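Local coordinates for glycosyltransferase (Streptomyces viridochromogenes, PDB 2IUY), which probably transfers a sugar from a nucleotide donor during the biosynthesis of the antibiotic avilamycin A, as a retaining glycosyltransferase of family GT4, at residues A[88-93]-A[107-112]; A[267-272]-A[285-290]. All blocks are in the same frame, centred on the assembly; numbering follows the deposited sequence.

The GT-B fold places two Rossmann-like domains face to face across a cleft, and each contact shows one principle, the in-register pairing of neighbouring parallel strands, in one of them. Contact 1 joins strands 87-90 and 106-111, fourth and fifth in chain order within the N-terminal parallel sheet; contact 2 joins strands 268-270 and 284-286, fifth and sixth in the C-terminal one. Their centres are 29 Å apart, on opposite sides of the chain's centre, and their nearest atoms about 15 Å apart. Both lie near residues that bind UDP in this enzyme, though none is bound in this model: the side chain of His112 is about 8 Å from that of Thr256, and that of Val268 about 6 Å from that of Val257.

Contact 1 of 2, residues A[88-93]-A[107-112]; sequences VHDHSG and FISSHH
Two neighbouring parallel strands of the N-terminal Rossmann-like sheet of this GT-B enzyme, 88-90 and 107-111, meet here and run on into a pair of histidines. Ile108 N donates a hydrogen bond to Val88 O, Asp90 N to Ile108 O and Ser110 N to Asp90 O, the regular parallel pattern. On the sheet face of His89 and Ile108, methyl CG2 of Ile108 lies 3.5 Å from His89 CG. The same ring reaches along the strand, CG anti to the backbone N (chi1 -175°), and its NE2 meets Ser110 OG at the ring edge, 2.8 Å away. Tyr332 engages its ND1, and Tyr328 is a second partner of Ser110 OG; through these tyrosines helix 321-336 covers His89, alongside Leu39 of helix 31-45.

On the face of Val88, Phe107 and Asp90, the phenyl ring brings CZ to 3.8 Å from Asp90 CB, while Val88 CG1 touches Phe107 CD1. Beyond it a water bridges Asp90 OD2 and Ser109 OG. Asp90 OD1 also holds the turn after its strand: Ser92 N approaches from above the carboxylate plane in an Asx turn, and Ser92 OG donates to the syn lone pair of Asp90 OD1. Past the last bridge, His91 NE2 lies 3.4 Å above the His89 ring plane, offset toward the rim. The rings of His91 and His112 lie rim to rim, planes at 14°, with His91 ND1 and His112 NE2 hydrogen-bonded at 2.8 Å.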
ATOM      1  N   VAL A  88      20.418  -3.990  -0.773  1.00  8.20           N
ATOM      2  CA  VAL A  88      19.706  -2.714  -0.716  1.00  7.34           C
ATOM      3  C   VAL A  88      18.390  -2.886  -1.448  1.00  7.28           C
ATOM      4  O   VAL A  88      18.378  -3.136  -2.621  1.00  7.12           O
ATOM      5  CB  VAL A  88      20.526  -1.557  -1.352  1.00  8.00           C
ATOM      6  CG1 VAL A  88      19.707  -0.257  -1.476  1.00  5.94           C
ATOM      7  CG2 VAL A  88      21.793  -1.309  -0.515  1.00  6.11           C
ATOM      8  N   HIS A  89      17.290  -2.733  -0.722  1.00  6.45           N
ATOM      9  CA  HIS A  89      15.951  -2.921  -1.232  1.00  5.87           C
ATOM     10  C   HIS A  89      15.232  -1.577  -1.209  1.00  6.58           C
ATOM     11  O   HIS A  89      14.807  -1.099  -0.140  1.00  6.21           O
ATOM     12  CB  HIS A  89      15.245  -3.990  -0.362  1.00  4.62           C
ATOM     13  CG  HIS A  89      13.888  -4.385  -0.852  1.00  5.43           C
ATOM     14  ND1 HIS A  89      13.156  -5.389  -0.249  1.00  6.70           N
ATOM     15  CD2 HIS A  89      13.109  -3.898  -1.852  1.00  5.51           C
ATOM     16  CE1 HIS A  89      12.005  -5.536  -0.890  1.00  8.39           C
ATOM     17  NE2 HIS A  89      11.948  -4.634  -1.856  1.00  8.36           N
ATOM     18  N   ASP A  90      15.149  -0.977  -2.403  1.00  6.96           N
ATOM     19  CA  ASP A  90      14.612   0.323  -2.659  1.00  7.33           C
ATOM     20  C   ASP A  90      13.090   0.309  -2.800  1.00  7.73           C
ATOM     21  O   ASP A  90      12.523  -0.432  -3.587  1.00  6.35           O
ATOM     22  CB  ASP A  90      15.284   0.988  -3.902  1.00  7.62           C
ATOM     23  CG  ASP A  90      14.874   2.464  -4.059  1.00  9.54           C
ATOM     24  OD1 ASP A  90      14.694   3.129  -3.011  1.00  7.57           O
ATOM     25  OD2 ASP A  90      14.658   2.953  -5.195  1.00 11.81           O
ATOM     26  N   HIS A  91      12.439   1.155  -1.998  1.00  8.25           N
ATOM     27  CA  HIS A  91      11.007   1.417  -2.117  1.00  7.23           C
ATOM     28  C   HIS A  91      10.729   2.846  -2.531  1.00  7.17           C
ATOM     29  O   HIS A  91       9.590   3.226  -2.574  1.00  7.59           O
ATOM     30  CB  HIS A  91      10.311   1.162  -0.764  1.00  6.43           C
ATOM     31  CG  HIS A  91      10.330  -0.283  -0.369  1.00  7.97           C
ATOM     32  ND1 HIS A  91       9.277  -1.133  -0.610  1.00  4.50           N
ATOM     33  CD2 HIS A  91      11.312  -1.037   0.186  1.00  4.60           C
ATOM     34  CE1 HIS A  91       9.582  -2.337  -0.162  1.00 10.39           C
ATOM     35  NE2 HIS A  91      10.810  -2.303   0.332  1.00  7.68           N
ATOM     36  N   SER A  92      11.768   3.651  -2.775  1.00  8.91           N
ATOM     37  CA  SER A  92      11.619   5.094  -3.054  1.00  8.86           C
ATOM     38  C   SER A  92      11.254   5.450  -4.505  1.00 10.92           C
ATOM     39  O   SER A  92      11.063   6.620  -4.796  1.00 12.00           O
ATOM     40  CB  SER A  92      12.920   5.815  -2.736  1.00  8.44           C
ATOM     41  OG  SER A  92      13.854   5.559  -3.753  1.00  5.88           O
ATOM     42  N   GLY A  93      11.215   4.470  -5.408  1.00 11.95           N
ATOM     43  CA  GLY A  93      11.063   4.736  -6.836  1.00 12.87           C
ATOM     44  C   GLY A  93      12.340   5.258  -7.455  1.00 13.11           C
ATOM     45  O   GLY A  93      12.314   5.968  -8.454  1.00 12.76           O
ATOM     46  N   PHE A 107      21.241  -5.226  -5.404  1.00  8.32           N
ATOM     47  CA  PHE A 107      20.275  -4.142  -5.463  1.00  9.49           C
ATOM     48  C   PHE A 107      18.921  -4.683  -5.973  1.00  9.11           C
ATOM     49  O   PHE A 107      18.844  -5.352  -7.017  1.00  8.00           O
ATOM     50  CB  PHE A 107      20.777  -2.984  -6.326  1.00  9.02           C
ATOM     51  CG  PHE A 107      19.854  -1.819  -6.332  1.00  9.83           C
ATOM     52  CD1 PHE A 107      19.874  -0.880  -5.286  1.00  9.43           C
ATOM     53  CD2 PHE A 107      18.926  -1.662  -7.365  1.00  9.89           C
ATOM     54  CE1 PHE A 107      18.982   0.204  -5.290  1.00  9.08           C
ATOM     55  CE2 PHE A 107      18.053  -0.571  -7.394  1.00  8.60           C
ATOM     56  CZ  PHE A 107      18.062   0.343  -6.349  1.00  9.24           C
ATOM     57  N   ILE A 108      17.872  -4.416  -5.193  1.00  7.88           N
ATOM     58  CA  ILE A 108      16.507  -4.817  -5.547  1.00  7.79           C
ATOM     59  C   ILE A 108      15.543  -3.668  -5.274  1.00  7.81           C
ATOM     60  O   ILE A 108      15.767  -2.850  -4.366  1.00  6.46           O
ATOM     61  CB  ILE A 108      16.058  -6.145  -4.769  1.00  7.65           C
ATOM     62  CG1 ILE A 108      14.777  -6.749  -5.395  1.00  7.93           C
ATOM     63  CG2 ILE A 108      15.951  -5.914  -3.226  1.00  5.10           C
ATOM     64  CD1 ILE A 108      14.440  -8.196  -4.921  1.00  8.14           C
ATOM     65  N   SER A 109      14.466  -3.602  -6.057  1.00  8.35           N
ATOM     66  CA  SER A 109      13.427  -2.555  -5.817  1.00  9.35           C
ATOM     67  C   SER A 109      12.052  -3.167  -5.669  1.00  8.61           C
ATOM     68  O   SER A 109      11.769  -4.151  -6.314  1.00  9.44           O
ATOM     69  CB  SER A 109      13.394  -1.525  -6.994  1.00  8.33           C
ATOM     70  OG  SER A 109      14.686  -0.944  -7.205  1.00  7.92           O
ATOM     71  N   SER A 110      11.182  -2.549  -4.871  1.00  9.40           N
ATOM     72  CA  SER A 110       9.726  -2.767  -5.003  1.00  9.23           C
ATOM     73  C   SER A 110       9.179  -1.490  -5.646  1.00  9.58           C
ATOM     74  O   SER A 110       9.262  -0.406  -5.073  1.00 10.41           O
ATOM     75  CB  SER A 110       9.028  -2.959  -3.657  1.00  8.81           C
ATOM     76  OG  SER A 110       9.383  -4.156  -3.001  1.00 10.07           O
ATOM     77  N   HIS A 111       8.623  -1.633  -6.831  1.00  9.64           N
ATOM     78  CA  HIS A 111       7.935  -0.549  -7.514  1.00  8.76           C
ATOM     79  C   HIS A 111       6.523  -0.286  -7.012  1.00  7.28           C
ATOM     80  O   HIS A 111       5.653  -1.151  -7.096  1.00  6.97           O
ATOM     81  CB  HIS A 111       7.920  -0.783  -9.025  1.00  8.65           C
ATOM     82  CG  HIS A 111       7.802   0.494  -9.791  1.00  9.64           C
ATOM     83  ND1 HIS A 111       8.578   1.598  -9.496  1.00  9.60           N
ATOM     84  CD2 HIS A 111       6.959   0.874 -10.783  1.00  7.98           C
ATOM     85  CE1 HIS A 111       8.232   2.595 -10.288  1.00  8.83           C
ATOM     86  NE2 HIS A 111       7.252   2.183 -11.075  1.00  7.82           N
ATOM     87  N   HIS A 112       6.314   0.920  -6.507  1.00  5.91           N
ATOM     88  CA  HIS A 112       5.020   1.325  -5.970  1.00  7.09           C
ATOM     89  C   HIS A 112       4.299   2.379  -6.837  1.00  7.15           C
ATOM     90  O   HIS A 112       3.402   3.099  -6.340  1.00  5.84           O
ATOM     91  CB  HIS A 112       5.217   1.840  -4.544  1.00  6.91           C
ATOM     92  CG  HIS A 112       5.867   0.815  -3.638  1.00  6.36           C
ATOM     93  ND1 HIS A 112       5.319  -0.431  -3.428  1.00  9.47           N
ATOM     94  CD2 HIS A 112       6.990   0.863  -2.885  1.00  8.45           C
ATOM     95  CE1 HIS A 112       6.090  -1.121  -2.606  1.00  9.49           C
ATOM     96  NE2 HIS A 112       7.100  -0.349  -2.240  1.00  7.99           N
TER
HETATM   97  O   HOH W   1      14.950   1.677  -7.533  1.00  7.54           O
HETATM   98  O   HOH W   2       8.611   2.311  -5.539  1.00 11.13           O
HETATM   99  O   HOH W   3      11.730   1.719  -5.476  1.00  7.84           O

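Contact 2 of 2, residues A[267-272]-A[285-290]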
ATOM      1  N   PRO A 267     -14.407  -6.689   4.250  1.00  8.07           N
ATOM      2  CA  PRO A 267     -14.423  -7.034   2.831  1.00  8.75           C
ATOM      3  C   PRO A 267     -14.303  -5.752   1.987  1.00  8.92           C
ATOM      4  O   PRO A 267     -14.403  -4.637   2.516  1.00  8.95           O
ATOM      5  CB  PRO A 267     -15.791  -7.727   2.660  1.00  7.64           C
ATOM      6  CG  PRO A 267     -16.693  -6.958   3.654  1.00  8.33           C
ATOM      7  CD  PRO A 267     -15.771  -6.685   4.850  1.00  8.73           C
ATOM      8  N   VAL A 268     -14.119  -5.921   0.686  1.00 10.26           N
ATOM      9  CA  VAL A 268     -13.759  -4.806  -0.177  1.00 10.24           C
ATOM     10  C   VAL A 268     -14.636  -4.828  -1.397  1.00 10.62           C
ATOM     11  O   VAL A 268     -14.801  -5.847  -2.013  1.00 11.67           O
ATOM     12  CB  VAL A 268     -12.243  -4.864  -0.584  1.00  9.66           C
ATOM     13  CG1 VAL A 268     -11.871  -3.679  -1.496  1.00 11.36           C
ATOM     14  CG2 VAL A 268     -11.364  -4.860   0.672  1.00  7.28           C
ATOM     15  N   VAL A 269     -15.228  -3.694  -1.728  1.00 11.39           N
ATOM     16  CA  VAL A 269     -15.754  -3.495  -3.079  1.00 10.92           C
ATOM     17  C   VAL A 269     -14.742  -2.641  -3.850  1.00 10.74           C
ATOM     18  O   VAL A 269     -14.365  -1.598  -3.378  1.00 11.00           O
ATOM     19  CB  VAL A 269     -17.107  -2.743  -3.055  1.00 11.12           C
ATOM     20  CG1 VAL A 269     -17.551  -2.371  -4.517  1.00  8.88           C
ATOM     21  CG2 VAL A 269     -18.136  -3.548  -2.319  1.00  9.76           C
ATOM     22  N   GLY A 270     -14.308  -3.081  -5.024  1.00 10.20           N
ATOM     23  CA  GLY A 270     -13.452  -2.248  -5.837  1.00 10.00           C
ATOM     24  C   GLY A 270     -13.790  -2.299  -7.332  1.00 10.09           C
ATOM     25  O   GLY A 270     -14.586  -3.103  -7.775  1.00  9.17           O
ATOM     26  N   THR A 271     -13.162  -1.423  -8.088  1.00  9.10           N
ATOM     27  CA  THR A 271     -13.126  -1.529  -9.529  1.00 10.49           C
ATOM     28  C   THR A 271     -12.098  -2.609  -9.912  1.00 10.71           C
ATOM     29  O   THR A 271     -11.518  -3.238  -9.020  1.00 10.15           O
ATOM     30  CB  THR A 271     -12.709  -0.200 -10.143  1.00  9.90           C
ATOM     31  OG1 THR A 271     -11.391   0.120  -9.658  1.00  8.90           O
ATOM     32  CG2 THR A 271     -13.713   0.901  -9.751  1.00  9.03           C
ATOM     33  N   GLY A 272     -11.934  -2.845 -11.217  1.00  9.79           N
ATOM     34  CA  GLY A 272     -10.934  -3.764 -11.728  1.00  9.88           C
ATOM     35  C   GLY A 272      -9.652  -3.066 -12.156  1.00 11.11           C
ATOM     36  O   GLY A 272      -8.808  -3.658 -12.841  1.00 11.72           O
ATOM     37  N   GLU A 285     -15.650  -8.073  -4.054  1.00 10.95           N
ATOM     38  CA  GLU A 285     -16.232  -8.095  -5.380  1.00 12.25           C
ATOM     39  C   GLU A 285     -15.813  -6.853  -6.154  1.00 10.94           C
ATOM     40  O   GLU A 285     -15.847  -5.709  -5.632  1.00  9.11           O
ATOM     41  CB  GLU A 285     -17.789  -8.129  -5.257  1.00 12.47           C
ATOM     42  CG  GLU A 285     -18.534  -8.275  -6.624  1.00 17.05           C
ATOM     43  CD  GLU A 285     -20.043  -8.469  -6.486  1.00 17.35           C
ATOM     44  OE1 GLU A 285     -20.465  -9.331  -5.673  1.00 25.55           O
ATOM     45  OE2 GLU A 285     -20.808  -7.785  -7.215  1.00 22.20           O
ATOM     46  N   VAL A 286     -15.517  -7.088  -7.428  1.00 11.05           N
ATOM     47  CA  VAL A 286     -15.243  -6.057  -8.422  1.00 11.44           C
ATOM     48  C   VAL A 286     -16.549  -5.490  -9.011  1.00 13.12           C
ATOM     49  O   VAL A 286     -17.503  -6.223  -9.290  1.00 13.10           O
ATOM     50  CB  VAL A 286     -14.275  -6.586  -9.524  1.00 10.86           C
ATOM     51  CG1 VAL A 286     -14.146  -5.602 -10.714  1.00 12.29           C
ATOM     52  CG2 VAL A 286     -12.887  -6.814  -8.922  1.00  9.54           C
ATOM     53  N   VAL A 287     -16.586  -4.175  -9.149  1.00 12.82           N
ATOM     54  CA  VAL A 287     -17.669  -3.509  -9.850  1.00 13.44           C
ATOM     55  C   VAL A 287     -17.121  -2.619 -10.981  1.00 13.55           C
ATOM     56  O   VAL A 287     -15.899  -2.380 -11.097  1.00 12.74           O
ATOM     57  CB  VAL A 287     -18.585  -2.727  -8.863  1.00 13.95           C
ATOM     58  CG1 VAL A 287     -19.170  -3.690  -7.769  1.00 13.56           C
ATOM     59  CG2 VAL A 287     -17.841  -1.532  -8.188  1.00 12.22           C
ATOM     60  N   GLY A 288     -18.033  -2.135 -11.816  1.00 13.81           N
ATOM     61  CA  GLY A 288     -17.689  -1.218 -12.850  1.00 13.94           C
ATOM     62  C   GLY A 288     -17.157   0.153 -12.481  1.00 13.28           C
ATOM     63  O   GLY A 288     -17.315   0.659 -11.332  1.00 13.33           O
ATOM     64  N   TYR A 289     -16.545   0.758 -13.497  1.00 12.58           N
ATOM     65  CA  TYR A 289     -16.132   2.146 -13.479  1.00 12.93           C
ATOM     66  C   TYR A 289     -17.319   3.098 -13.508  1.00 13.21           C
ATOM     67  O   TYR A 289     -18.429   2.704 -13.848  1.00 12.84           O
ATOM     68  CB  TYR A 289     -15.280   2.410 -14.714  1.00 12.98           C
ATOM     69  CG  TYR A 289     -13.893   1.861 -14.639  1.00 12.79           C
ATOM     70  CD1 TYR A 289     -13.114   2.019 -13.482  1.00 10.49           C
ATOM     71  CD2 TYR A 289     -13.344   1.191 -15.726  1.00 13.90           C
ATOM     72  CE1 TYR A 289     -11.822   1.540 -13.426  1.00 12.03           C
ATOM     73  CE2 TYR A 289     -12.042   0.670 -15.665  1.00 16.12           C
ATOM     74  CZ  TYR A 289     -11.299   0.861 -14.521  1.00 11.90           C
ATOM     75  OH  TYR A 289     -10.029   0.385 -14.498  1.00 12.86           O
ATOM     76  N   GLY A 290     -17.073   4.368 -13.191  1.00 13.99           N
ATOM     77  CA  GLY A 290     -18.129   5.393 -13.239  1.00 12.79           C
ATOM     78  C   GLY A 290     -18.977   5.419 -11.983  1.00 13.79           C
ATOM     79  O   GLY A 290     -18.652   4.766 -10.990  1.00 12.03           O
TER
HETATM   80  O   HOH W   4     -14.047  -1.937 -13.144  1.00 20.16           O
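Val269 and Val287 set their side chains at about a right angle, and the contact is made by methyl groups: CG1 of Val269 lies 3.8 Å from CG2 of Val287. Chi1 of Val287 (-58°) wedges that CG2 between its own backbone N and carbonyl carbon, from where it also reaches Gly270 O at 3.6 Å. Thr301 of helix 295-303 packs on both valines, and its OG1 is hydrogen-bonded to Glu285 OE2.

Further along, Thr271 and Tyr289 likewise cross at about a right angle. The tyrosine ring meets the threonine obliquely, with CE1 3.8 Å from Thr271 CB and CD1 near its CG2. Neither hydroxyl bonds to the other residue: Thr271 OG1 is tied to Ser239 O, and Tyr289 OH to Asn273 ND2. A water sits over the centre of the phenol ring, 3.9 Å above its plane; it accepts from Gly272 N and donates to Val287 O, bridging the two segments one step beyond the bond from Val287 N to Gly270 O. On the sheet face opposite Val269 and Glu285, Val286 lays CG1 3.6 Å from Gly272 N.

Between the two faces the main chains pair in parallel, Glu285 N to Val268 O and Gly270 N to Glu285 O. Val287 N follows, 2.7 Å from Gly270 O. Helix 276-279 connects the two strands, so the whole is a beta-alpha-beta crossover at the outer margin of the C-terminal Rossmann-like sheet, in the half of the GT-B fold that supplies most of the residues binding UDP.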